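Local coordinates for A-adding tRNA nucleotidyltransferase (Aquifex aeolicus, PDB 4WBY), which adds the terminal adenosine of the CCA end to tRNA, using ATP and magnesium ions, at residues 123-128 with 137-142. Residues are numbered along the deposited sequence; the frame is centred on the assembly and turned at random.
Sequences NAMAIS and LIDYFG
Ile138 and Ala126 face each other as an antiparallel hydrogen-bonded pair, a compact example of how a two-strand hairpin sets aliphatic groups on both faces, each packing on a different neighbour. Their backbones exchange both bonds of the pair: Ala126 N reaches Ile138 O at 3.0 Å, in the carbonyl plane, and Ile138 N reaches Ala126 O at 2.8 Å, tilted 28° from the plane of the Ala126 carbonyl. On the face of this pair, Ile138 CB rests 4.1 Å from Ala126 CB, while Ile138 CD1 reaches diagonally across to Ser128 CB; Tyr28 of the neighbouring strand 26-30 touches all three side chains. The other face belongs to Ile127 and Leu137, and Val34 of the ATP site packs against both; Leu137 CD1 lies 3.6 Å from Ala126 O and 4.2 Å from Met125 CB. Next in register, Met125 and Asp139 extend alongside each other in a common direction. With Met125 CG beside its own backbone N (chi1 -66°), the thioether chain lies along the carboxylate, SD 3.7 Å from Asp139 CG. Both carboxylate oxygens bind backbone N-H groups at the start of helix 143-149, Gly143 to OD1 and Leu144 to OD2. Replacing Asp139 with alanine removes both acceptors, and those amides would probably lose these bonds while Met125 loses its flanking group. Beyond, a water joins Ala124 O, Ile138 O and Tyr140 N, and Ala124 CB meets the Phe141 ring at CD2. Strand 137-138 of this beta hairpin is outermost in the mixed sheet of the nucleotidyltransferase head domain, and 126-128 joins it to strand 26-30, shortly after ATP-binding Asn123.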
ATOM      1  N   ASN A 123     -15.058  -0.315   8.482  1.00 12.23           N
ATOM      2  CA  ASN A 123     -14.074   0.590   9.083  1.00 12.21           C
ATOM      3  C   ASN A 123     -14.675   1.550  10.103  1.00 13.79           C
ATOM      4  O   ASN A 123     -13.994   2.467  10.586  1.00 16.49           O
ATOM      5  CB  ASN A 123     -13.369   1.409   7.996  1.00 14.17           C
ATOM      6  CG  ASN A 123     -12.571   0.551   7.051  1.00 13.96           C
ATOM      7  OD1 ASN A 123     -12.172  -0.565   7.388  1.00 16.11           O
ATOM      8  ND2 ASN A 123     -12.328   1.067   5.846  1.00 15.85           N
ATOM      9  N   ALA A 124     -15.941   1.338  10.439  1.00 12.94           N
ATOM     10  CA  ALA A 124     -16.668   2.298  11.251  1.00 14.25           C
ATOM     11  C   ALA A 124     -17.125   1.698  12.577  1.00 14.33           C
ATOM     12  O   ALA A 124     -18.104   2.148  13.161  1.00 17.53           O
ATOM     13  CB  ALA A 124     -17.860   2.843  10.476  1.00 16.50           C
ATOM     14  N   MET A 125     -16.404   0.694  13.059  1.00 13.58           N
ATOM     15  CA  MET A 125     -16.704   0.095  14.357  1.00 13.03           C
ATOM     16  C   MET A 125     -15.747   0.558  15.440  1.00 11.54           C
ATOM     17  O   MET A 125     -14.685   1.121  15.155  1.00 13.25           O
ATOM     18  CB  MET A 125     -16.681  -1.427  14.259  1.00 13.49           C
ATOM     19  CG  MET A 125     -17.815  -1.943  13.374  1.00 14.37           C
ATOM     20  SD  MET A 125     -17.827  -3.731  13.146  1.00 16.59           S
ATOM     21  CE  MET A 125     -16.475  -3.919  11.995  1.00 16.36           C
ATOM     22  N   ALA A 126     -16.132   0.318  16.687  1.00 12.42           N
ATOM     23  CA  ALA A 126     -15.307   0.688  17.830  1.00 12.27           C
ATOM     24  C   ALA A 126     -15.339  -0.410  18.883  1.00 11.56           C
ATOM     25  O   ALA A 126     -16.252  -1.242  18.904  1.00 13.21           O
ATOM     26  CB  ALA A 126     -15.784   2.003  18.428  1.00 13.99           C
ATOM     27  N   ILE A 127     -14.329  -0.413  19.745  1.00 12.54           N
ATOM     28  CA  ILE A 127     -14.322  -1.266  20.921  1.00 13.28           C
ATOM     29  C   ILE A 127     -14.242  -0.378  22.147  1.00 12.64           C
ATOM     30  O   ILE A 127     -13.303   0.410  22.286  1.00 14.27           O
ATOM     31  CB  ILE A 127     -13.131  -2.251  20.919  1.00 14.13           C
ATOM     32  CG1 ILE A 127     -13.179  -3.140  19.675  1.00 16.19           C
ATOM     33  CG2 ILE A 127     -13.140  -3.103  22.192  1.00 16.36           C
ATOM     34  CD1 ILE A 127     -11.867  -3.847  19.367  1.00 18.90           C
ATOM     35  N   SER A 128     -15.219  -0.492  23.042  1.00 12.35           N
ATOM     36  CA  SER A 128     -15.149   0.269  24.283  1.00 13.27           C
ATOM     37  C   SER A 128     -14.005  -0.225  25.161  1.00 12.75           C
ATOM     38  O   SER A 128     -13.853  -1.426  25.363  1.00 13.77           O
ATOM     39  CB  SER A 128     -16.455   0.161  25.067  1.00 15.00           C
ATOM     40  OG  SER A 128     -16.311   0.840  26.304  1.00 15.66           O
ATOM     41  N   LEU A 137     -18.168  -4.456  21.470  1.00 13.70           N
ATOM     42  CA  LEU A 137     -18.066  -4.068  20.072  1.00 13.09           C
ATOM     43  C   LEU A 137     -19.217  -3.133  19.751  1.00 13.28           C
ATOM     44  O   LEU A 137     -20.385  -3.514  19.842  1.00 18.36           O
ATOM     45  CB  LEU A 137     -18.085  -5.286  19.152  1.00 14.49           C
ATOM     46  CG  LEU A 137     -17.992  -5.003  17.649  1.00 14.97           C
ATOM     47  CD1 LEU A 137     -16.651  -4.397  17.272  1.00 16.04           C
ATOM     48  CD2 LEU A 137     -18.217  -6.297  16.892  1.00 17.89           C
ATOM     49  N   ILE A 138     -18.875  -1.898  19.411  1.00 13.28           N
ATOM     50  CA  ILE A 138     -19.852  -0.877  19.071  1.00 13.94           C
ATOM     51  C   ILE A 138     -19.963  -0.839  17.559  1.00 13.83           C
ATOM     52  O   ILE A 138     -19.022  -0.469  16.859  1.00 15.57           O
ATOM     53  CB  ILE A 138     -19.448   0.490  19.636  1.00 15.96           C
ATOM     54  CG1 ILE A 138     -19.352   0.403  21.166  1.00 19.98           C
ATOM     55  CG2 ILE A 138     -20.433   1.568  19.209  1.00 18.32           C
ATOM     56  CD1 ILE A 138     -18.626   1.550  21.788  1.00 23.20           C
ATOM     57  N   ASP A 139     -21.117  -1.255  17.065  1.00 15.52           N
ATOM     58  CA  ASP A 139     -21.331  -1.443  15.640  1.00 15.83           C
ATOM     59  C   ASP A 139     -22.696  -0.884  15.282  1.00 16.83           C
ATOM     60  O   ASP A 139     -23.710  -1.585  15.372  1.00 19.49           O
ATOM     61  CB  ASP A 139     -21.214  -2.927  15.288  1.00 15.43           C
ATOM     62  CG  ASP A 139     -21.444  -3.208  13.829  1.00 16.01           C
ATOM     63  OD1 ASP A 139     -21.430  -2.266  13.006  1.00 17.76           O
ATOM     64  OD2 ASP A 139     -21.637  -4.398  13.522  1.00 16.78           O
ATOM     65  N   TYR A 140     -22.715   0.399  14.925  1.00 18.74           N
ATOM     66  CA  TYR A 140     -23.956   1.098  14.612  1.00 20.56           C
ATOM     67  C   TYR A 140     -24.468   0.861  13.204  1.00 18.99           C
ATOM     68  O   TYR A 140     -25.648   1.084  12.938  1.00 22.69           O
ATOM     69  CB  TYR A 140     -23.786   2.611  14.787  1.00 23.53           C
ATOM     70  CG  TYR A 140     -23.500   3.080  16.192  1.00 26.02           C
ATOM     71  CD1 TYR A 140     -24.436   2.917  17.207  1.00 29.15           C
ATOM     72  CD2 TYR A 140     -22.309   3.724  16.496  1.00 25.13           C
ATOM     73  CE1 TYR A 140     -24.182   3.358  18.491  1.00 29.85           C
ATOM     74  CE2 TYR A 140     -22.046   4.173  17.782  1.00 25.66           C
ATOM     75  CZ  TYR A 140     -22.985   3.984  18.774  1.00 29.57           C
ATOM     76  OH  TYR A 140     -22.731   4.428  20.050  1.00 32.93           O
ATOM     77  N   PHE A 141     -23.584   0.439  12.304  1.00 16.71           N
ATOM     78  CA  PHE A 141     -23.866   0.548  10.876  1.00 16.82           C
ATOM     79  C   PHE A 141     -23.763  -0.757  10.106  1.00 16.06           C
ATOM     80  O   PHE A 141     -23.720  -0.752   8.881  1.00 19.32           O
ATOM     81  CB  PHE A 141     -22.938   1.588  10.257  1.00 20.98           C
ATOM     82  CG  PHE A 141     -22.855   2.853  11.055  1.00 25.82           C
ATOM     83  CD1 PHE A 141     -23.969   3.664  11.199  1.00 28.14           C
ATOM     84  CD2 PHE A 141     -21.675   3.224  11.678  1.00 30.48           C
ATOM     85  CE1 PHE A 141     -23.903   4.830  11.944  1.00 31.56           C
ATOM     86  CE2 PHE A 141     -21.602   4.389  12.424  1.00 32.38           C
ATOM     87  CZ  PHE A 141     -22.715   5.192  12.560  1.00 33.32           C
ATOM     88  N   GLY A 142     -23.771  -1.870  10.823  1.00 16.28           N
ATOM     89  CA  GLY A 142     -23.775  -3.175  10.186  1.00 15.00           C
ATOM     90  C   GLY A 142     -22.411  -3.648   9.720  1.00 14.30           C
ATOM     91  O   GLY A 142     -22.312  -4.404   8.750  1.00 15.12           O
TER
HETATM   92  O   HOH W   1     -20.088   1.554  15.076  1.00 25.54           O